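Local coordinates for protein ferredoxin component of carbazole 1,9a-dioxygenase (Nocardioides aromaticivorans, PDB 3GCE) that probably carries electrons to the terminal oxygenase of carbazole 1,9a-dioxygenase through a Rieske-type [2Fe-2S] cluster, at residues S48-C51 / A56-D59; S67-C72 / V76-V81; G84-T87 / L93-R96. All coordinates share one frame; numbering follows the deposited sequence.

Contact 1: S48-C51 / A56-D59. With FES (Fe2/s2 (inorganic) cluster), chain B.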
loop_
_atom_site.group_PDB
_atom_site.type_symbol
_atom_site.label_atom_id
_atom_site.label_comp_id
_atom_site.label_asym_id
_atom_site.label_seq_id
_atom_site.Cartn_x
_atom_site.Cartn_y
_atom_site.Cartn_z
ATOM N N SER A 48 1.015 3.429 -3.975
ATOM C CA SER A 48 1.700 4.661 -3.575
ATOM C C SER A 48 1.251 5.079 -2.179
ATOM O O SER A 48 0.061 5.013 -1.849
ATOM C CB SER A 48 1.401 5.795 -4.535
ATOM O OG SER A 48 1.924 6.998 -3.972
ATOM N N ASN A 49 2.207 5.515 -1.365
ATOM C CA ASN A 49 1.900 5.934 -0.007
ATOM C C ASN A 49 1.331 7.348 0.057
ATOM O O ASN A 49 0.889 7.776 1.107
ATOM C CB ASN A 49 3.147 5.860 0.886
ATOM C CG ASN A 49 2.796 5.846 2.373
ATOM O OD1 ASN A 49 1.821 5.227 2.772
ATOM N ND2 ASN A 49 3.596 6.527 3.186
ATOM N N LEU A 50 1.392 8.076 -1.050
ATOM C CA LEU A 50 0.915 9.457 -1.064
ATOM C C LEU A 50 -0.507 9.522 -1.526
ATOM O O LEU A 50 -0.809 9.113 -2.644
ATOM C CB LEU A 50 1.748 10.328 -2.002
ATOM C CG LEU A 50 2.810 11.205 -1.380
ATOM C CD1 LEU A 50 2.152 12.313 -0.496
ATOM C CD2 LEU A 50 3.807 10.328 -0.621
ATOM N N CYS A 51 -1.372 10.085 -0.686
ATOM C CA CYS A 51 -2.782 10.246 -1.050
ATOM C C CYS A 51 -2.882 11.145 -2.292
ATOM O O CYS A 51 -2.114 12.106 -2.420
ATOM C CB CYS A 51 -3.551 10.872 0.128
ATOM S SG CYS A 51 -5.314 11.020 -0.167
ATOM N N ALA A 56 -0.777 13.636 2.075
ATOM C CA ALA A 56 -0.914 12.841 3.305
ATOM C C ALA A 56 -0.357 11.450 3.052
ATOM O O ALA A 56 -0.267 11.033 1.900
ATOM C CB ALA A 56 -2.365 12.766 3.760
ATOM N N TYR A 57 -0.003 10.748 4.124
ATOM C CA TYR A 57 0.731 9.500 4.030
ATOM C C TYR A 57 -0.139 8.334 4.491
ATOM O O TYR A 57 -0.485 8.209 5.657
ATOM C CB TYR A 57 2.111 9.607 4.751
ATOM C CG TYR A 57 2.872 10.772 4.157
ATOM C CD1 TYR A 57 3.668 10.592 3.015
ATOM C CD2 TYR A 57 2.733 12.064 4.668
ATOM C CE1 TYR A 57 4.339 11.671 2.416
ATOM C CE2 TYR A 57 3.404 13.175 4.055
ATOM C CZ TYR A 57 4.209 12.938 2.931
ATOM O OH TYR A 57 4.876 13.960 2.294
ATOM N N LEU A 58 -0.527 7.503 3.518
ATOM C CA LEU A 58 -1.568 6.515 3.724
ATOM C C LEU A 58 -1.251 5.452 4.786
ATOM O O LEU A 58 -2.146 5.003 5.486
ATOM C CB LEU A 58 -1.912 5.828 2.392
ATOM C CG LEU A 58 -2.440 6.784 1.313
ATOM C CD1 LEU A 58 -2.638 5.986 0.010
ATOM C CD2 LEU A 58 -3.773 7.458 1.752
ATOM N N ASP A 59 0.005 5.047 4.905
ATOM C CA ASP A 59 0.400 4.071 5.923
ATOM C C ASP A 59 0.102 4.520 7.367
ATOM O O ASP A 59 0.038 3.693 8.277
ATOM C CB ASP A 59 1.887 3.699 5.768
ATOM C CG ASP A 59 2.829 4.721 6.377
ATOM O OD1 ASP A 59 2.918 5.874 5.907
ATOM O OD2 ASP A 59 3.531 4.344 7.328
HETATM FE FE1 FES B . -6.002 12.061 1.779
HETATM FE FE2 FES B . -7.321 14.469 1.759
HETATM S S1 FES B . -8.249 12.407 1.785
HETATM S S2 FES B . -5.149 14.059 1.805
#

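Contact 2: S67-C72 / V76-V81. With FES (Fe2/s2 (inorganic) cluster), chain B.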
loop_
_atom_site.group_PDB
_atom_site.type_symbol
_atom_site.label_atom_id
_atom_site.label_comp_id
_atom_site.label_asym_id
_atom_site.label_seq_id
_atom_site.Cartn_x
_atom_site.Cartn_y
_atom_site.Cartn_z
ATOM N N SER A 67 -12.875 -4.782 3.758
ATOM C CA SER A 67 -13.146 -4.181 2.467
ATOM C C SER A 67 -11.876 -3.924 1.636
ATOM O O SER A 67 -11.977 -3.422 0.512
ATOM C CB SER A 67 -13.957 -2.885 2.654
ATOM O OG SER A 67 -13.188 -1.884 3.313
ATOM N N LEU A 68 -10.701 -4.281 2.184
ATOM C CA LEU A 68 -9.373 -4.076 1.537
ATOM C C LEU A 68 -9.148 -2.611 1.112
ATOM O O LEU A 68 -8.696 -2.324 -0.014
ATOM C CB LEU A 68 -9.120 -5.073 0.366
ATOM C CG LEU A 68 -8.979 -6.567 0.761
ATOM C CD1 LEU A 68 -8.955 -7.463 -0.453
ATOM C CD2 LEU A 68 -7.740 -6.863 1.659
ATOM N N GLU A 69 -9.505 -1.707 2.027
ATOM C CA GLU A 69 -9.336 -0.277 1.835
ATOM C C GLU A 69 -8.361 0.264 2.853
ATOM O O GLU A 69 -8.353 -0.157 4.021
ATOM C CB GLU A 69 -10.660 0.445 2.035
ATOM C CG GLU A 69 -11.700 0.207 0.953
ATOM C CD GLU A 69 -13.006 0.906 1.296
ATOM O OE1 GLU A 69 -13.629 0.508 2.292
ATOM O OE2 GLU A 69 -13.396 1.865 0.591
ATOM N N ILE A 70 -7.539 1.195 2.402
ATOM C CA ILE A 70 -6.757 2.032 3.298
ATOM C C ILE A 70 -7.469 3.395 3.385
ATOM O O ILE A 70 -7.880 3.975 2.380
ATOM C CB ILE A 70 -5.311 2.212 2.785
ATOM C CG1 ILE A 70 -4.452 2.980 3.810
ATOM C CG2 ILE A 70 -5.303 2.960 1.425
ATOM C CD1 ILE A 70 -4.277 2.262 5.155
ATOM N N GLU A 71 -7.597 3.903 4.596
ATOM C CA GLU A 71 -8.294 5.159 4.821
ATOM C C GLU A 71 -7.255 6.226 5.158
ATOM O O GLU A 71 -6.458 6.048 6.081
ATOM C CB GLU A 71 -9.281 4.983 5.957
ATOM C CG GLU A 71 -10.005 6.250 6.423
ATOM C CD GLU A 71 -10.962 5.935 7.575
ATOM O OE1 GLU A 71 -10.835 4.850 8.179
ATOM O OE2 GLU A 71 -11.840 6.762 7.895
ATOM N N CYS A 72 -7.236 7.311 4.384
ATOM C CA CYS A 72 -6.237 8.374 4.555
ATOM C C CYS A 72 -6.392 8.997 5.955
ATOM O O CYS A 72 -7.516 9.268 6.384
ATOM C CB CYS A 72 -6.482 9.449 3.483
ATOM S SG CYS A 72 -5.400 10.906 3.608
ATOM N N VAL A 76 -9.698 11.288 5.451
ATOM C CA VAL A 76 -10.385 9.981 5.509
ATOM C C VAL A 76 -11.062 9.534 4.193
ATOM O O VAL A 76 -12.038 8.778 4.189
ATOM C CB VAL A 76 -11.291 9.797 6.791
ATOM C CG1 VAL A 76 -10.431 9.879 8.059
ATOM C CG2 VAL A 76 -12.495 10.773 6.856
ATOM N N GLY A 77 -10.514 10.018 3.078
ATOM C CA GLY A 77 -10.745 9.369 1.787
ATOM C C GLY A 77 -10.271 7.926 1.858
ATOM O O GLY A 77 -9.552 7.560 2.787
ATOM N N ARG A 78 -10.656 7.094 0.891
ATOM C CA ARG A 78 -10.195 5.695 0.875
ATOM C C ARG A 78 -9.733 5.237 -0.495
ATOM O O ARG A 78 -10.198 5.763 -1.508
ATOM C CB ARG A 78 -11.272 4.727 1.361
ATOM C CG ARG A 78 -11.703 4.923 2.826
ATOM C CD ARG A 78 -12.616 3.792 3.313
ATOM N NE ARG A 78 -13.149 4.082 4.652
ATOM C CZ ARG A 78 -13.830 3.220 5.410
ATOM N NH1 ARG A 78 -14.090 1.985 4.981
ATOM N NH2 ARG A 78 -14.260 3.602 6.606
ATOM N N PHE A 79 -8.807 4.273 -0.503
ATOM C CA PHE A 79 -8.377 3.581 -1.733
ATOM C C PHE A 79 -8.491 2.076 -1.574
ATOM O O PHE A 79 -8.302 1.533 -0.471
ATOM C CB PHE A 79 -6.921 3.922 -2.083
ATOM C CG PHE A 79 -6.694 5.400 -2.334
ATOM C CD1 PHE A 79 -6.316 6.245 -1.287
ATOM C CD2 PHE A 79 -6.786 5.928 -3.633
ATOM C CE1 PHE A 79 -6.087 7.623 -1.504
ATOM C CE2 PHE A 79 -6.559 7.288 -3.856
ATOM C CZ PHE A 79 -6.195 8.130 -2.782
ATOM N N ASP A 80 -8.766 1.411 -2.686
ATOM C CA ASP A 80 -8.667 -0.035 -2.766
ATOM C C ASP A 80 -7.154 -0.377 -2.850
ATOM O O ASP A 80 -6.476 0.043 -3.783
ATOM C CB ASP A 80 -9.432 -0.520 -4.008
ATOM C CG ASP A 80 -9.168 -1.995 -4.324
ATOM O OD1 ASP A 80 -8.884 -2.785 -3.369
ATOM O OD2 ASP A 80 -9.235 -2.351 -5.534
ATOM N N VAL A 81 -6.641 -1.139 -1.883
ATOM C CA VAL A 81 -5.217 -1.528 -1.888
ATOM C C VAL A 81 -4.820 -2.495 -2.990
ATOM O O VAL A 81 -3.625 -2.641 -3.272
ATOM C CB VAL A 81 -4.740 -2.050 -0.509
ATOM C CG1 VAL A 81 -4.905 -0.950 0.553
ATOM C CG2 VAL A 81 -5.483 -3.335 -0.091
HETATM FE FE1 FES B . -6.002 12.061 1.779
HETATM FE FE2 FES B . -7.321 14.469 1.759
HETATM S S1 FES B . -8.249 12.407 1.785
HETATM S S2 FES B . -5.149 14.059 1.805
HETATM O O HOH W 1 -11.171 -2.470 -1.918
HETATM O O HOH W 2 -13.618 6.737 5.429
#

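Contact 3: G84-T87 / L93-R96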
loop_
_atom_site.group_PDB
_atom_site.type_symbol
_atom_site.label_atom_id
_atom_site.label_comp_id
_atom_site.label_asym_id
_atom_site.label_seq_id
_atom_site.Cartn_x
_atom_site.Cartn_y
_atom_site.Cartn_z
ATOM N N GLY A 84 -5.368 0.579 -6.289
ATOM C CA GLY A 84 -5.136 2.027 -6.153
ATOM C C GLY A 84 -6.378 2.867 -6.454
ATOM O O GLY A 84 -6.303 4.089 -6.496
ATOM N N ALA A 85 -7.520 2.217 -6.703
ATOM C CA ALA A 85 -8.722 2.943 -7.073
ATOM C C ALA A 85 -9.248 3.721 -5.883
ATOM O O ALA A 85 -9.203 3.219 -4.761
ATOM C CB ALA A 85 -9.823 1.993 -7.600
ATOM N N PRO A 86 -9.778 4.930 -6.130
ATOM C CA PRO A 86 -10.376 5.725 -5.063
ATOM C C PRO A 86 -11.721 5.088 -4.723
ATOM O O PRO A 86 -12.448 4.697 -5.630
ATOM C CB PRO A 86 -10.577 7.093 -5.716
ATOM C CG PRO A 86 -10.809 6.782 -7.170
ATOM C CD PRO A 86 -9.875 5.600 -7.451
ATOM N N THR A 87 -12.040 4.950 -3.441
ATOM C CA THR A 87 -13.271 4.255 -3.067
ATOM C C THR A 87 -14.114 5.068 -2.048
ATOM O O THR A 87 -15.209 4.654 -1.703
ATOM C CB THR A 87 -12.978 2.843 -2.500
ATOM O OG1 THR A 87 -12.145 2.970 -1.350
ATOM C CG2 THR A 87 -12.245 1.955 -3.520
ATOM N N LEU A 93 -9.258 10.472 -7.512
ATOM C CA LEU A 93 -8.325 9.992 -8.512
ATOM C C LEU A 93 -7.503 8.857 -7.935
ATOM O O LEU A 93 -7.143 8.901 -6.758
ATOM C CB LEU A 93 -7.397 11.125 -9.024
ATOM C CG LEU A 93 -8.051 12.183 -9.911
ATOM C CD1 LEU A 93 -7.098 13.366 -10.137
ATOM C CD2 LEU A 93 -8.466 11.581 -11.243
ATOM N N PRO A 94 -7.218 7.830 -8.757
ATOM C CA PRO A 94 -6.486 6.679 -8.272
ATOM C C PRO A 94 -5.027 7.001 -7.968
ATOM O O PRO A 94 -4.462 7.991 -8.504
ATOM C CB PRO A 94 -6.616 5.651 -9.426
ATOM C CG PRO A 94 -6.813 6.500 -10.649
ATOM C CD PRO A 94 -7.574 7.706 -10.184
ATOM N N VAL A 95 -4.425 6.190 -7.104
ATOM C CA VAL A 95 -2.972 6.235 -6.934
ATOM C C VAL A 95 -2.361 5.032 -7.638
ATOM O O VAL A 95 -3.075 4.082 -7.963
ATOM C CB VAL A 95 -2.548 6.244 -5.453
ATOM C CG1 VAL A 95 -3.001 7.574 -4.756
ATOM C CG2 VAL A 95 -3.103 5.034 -4.731
ATOM N N ARG A 96 -1.048 5.080 -7.866
ATOM C CA ARG A 96 -0.327 3.965 -8.517
ATOM C C ARG A 96 -0.351 2.711 -7.652
ATOM O O ARG A 96 -0.179 2.797 -6.431
ATOM C CB ARG A 96 1.107 4.369 -8.783
ATOM C CG ARG A 96 1.963 3.266 -9.443
ATOM C CD ARG A 96 3.326 3.868 -9.838
ATOM N NE ARG A 96 3.173 4.833 -10.931
ATOM C CZ ARG A 96 2.922 4.500 -12.204
ATOM N NH1 ARG A 96 2.849 3.220 -12.550
ATOM N NH2 ARG A 96 2.753 5.431 -13.141
#

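Contact 1: S48-C51 / A56-D59
Asn49 ND2 is gripped by two carboxylates, donating hydrogen bonds to Asp59 OD1 at 2.9 Å and to Glu34 OE2 of strand 33-40. The bond to Asp59 stays near the amide's own plane but meets the carboxylate from above, the two flat groups being turned 55° apart. Asn49 OD1 takes the backbone N of Asp59 at 2.8 Å, in the carbonyl plane and on a lone pair. With CG anti to the backbone N (chi1 -161°), the buried amide is carried across to Asp59, where it meets backbone and carboxylate together. Asn49 O takes Leu58 N at 2.8 Å in a nearly straight bond. Cys51 N reaches Ala56 O at 3.0 Å, closing the pair of backbone links that flank the Leu50-Tyr57 bridge. Leu50 and Tyr57 run side by side, Leu50 CD2 lying 3.4 Å from Tyr57 CE1. On the other side Leu58 CD2 packs on Cys51 CB at 3.8 Å. An alanine in place of Asn49 would probably leave Asp59 N without its acceptor and the Asp59 and Glu34 carboxylates without their shared donor. Cys51 SG binds FE1 of the cluster at 2.3 Å, and Ala56 CB lies near the bridging sulfide S2; the polar bonds therefore fix the backbone of a cluster-binding loop whose metal-facing end is lined by the Cys51 sulfur and the Ala56 methyl.

Contact 2: S67-C72 / V76-V81
Arg78 NH1 donates to Glu69 OE1 at 3.1 Å within the guanidinium plane, while the oxygen is met from above its carboxylate; Ser67 OG gives the same oxygen a second bond, on the anti side. Glu71 OE1, which accepts from His64 NE2, makes a long, charge-only salt bridge to Arg78 NH2 at 4.0 Å. Glu69, Glu71 and Arg78 line one face of this antiparallel hairpin. Extended from CG to NE, Arg78 also reaches a water that NE shares with Val76 O. Backbone bonds join Ile70 and Phe79 in both directions, and Val81 N to Leu68 O at 3.0 Å. Cys72 N to Gly77 O, at 2.8 Å, closes the hairpin at its cluster end. On the opposite face Ile70 CG2 meets Phe79 CB at 4.0 Å. Val81, beyond the strand end, sets CG1 against Ile70 CB. Cys72 SG binds FE1 at 2.2 Å; Gly77 N lies 3.5 Å from sulfide S1, which would crowd any CB on Gly77. Strands 69-71 and 78-80 are the middle pair of a four-stranded antiparallel sheet, with 62-64 and 86-88 outside them, and Ile70 and Phe79 pack against Ile47 of strand 43-48.

Contact 3: G84-T87 / L93-R96
Pro86 lays the CD corner of its ring against Pro94, CD lying 3.8 Å from Pro94 CB. Its CG continues along the backbone of Leu93, 4.0 Å from Leu93 C, so one proline ring spans the peptide link between Leu93 and Pro94. The meeting is apolar and sits at the protein surface. The one hydrogen bond between the two segments runs from Val95 N to Gly84 O, 2.9 Å long and moderately bent, with the donor tilted 18° from the carbonyl plane. Pro94 CB rests 3.3 Å from that same oxygen, which is thus touched by a ring carbon as well as by the N-H. Gly84 meets Val95 a second time: its CA makes a CA-H...O contact with Val95 O at 3.4 Å. A CB on Gly84 would point toward the other segment and run into Val95 O, and the positive phi of 82° also favours glycine. With Val95 CG1 anti to the carbonyl carbon (chi1 -66°), CG2 falls between the backbone N and the carbonyl carbon, and there lies 3.9 Å from Gly84 CA. The valine also packs on Phe79, Ser52 and Ile47, toward the protein interior. Leu93 instead has its CB pointing away from 84-87, while its carbonyl oxygen accepts from Ser52 OG. Between these segments the chain carries Pro90 and Cys91, both in the pocket of the cluster. The pairing therefore closes the base of the proline-containing loop that, in Rieske proteins, covers the cluster alongside its two ligand loops.

In the fold
Contacts 1 and 2 are partly buried and supply one cysteine each to the same iron, whereas contact 3 lies at the surface and binds no metal. Their chemistry follows: 48-51/56-59 relies on a buried amide and backbone bonds within a loop, 67-72/76-81 on strand pairing with a salt-bridge network on one face, and 84-87/93-96 on proline packing with a single hydrogen bond. Phe79 of contact 2 ties them together, its ring touching Cys51 SG as well as Gly84 O and Leu93 O. Contacts 2 and 3 reach the same sheet through neighbouring strands 78-80 and 86-88, and Ser48 N probably bonds Arg96 O between contacts 1 and 3.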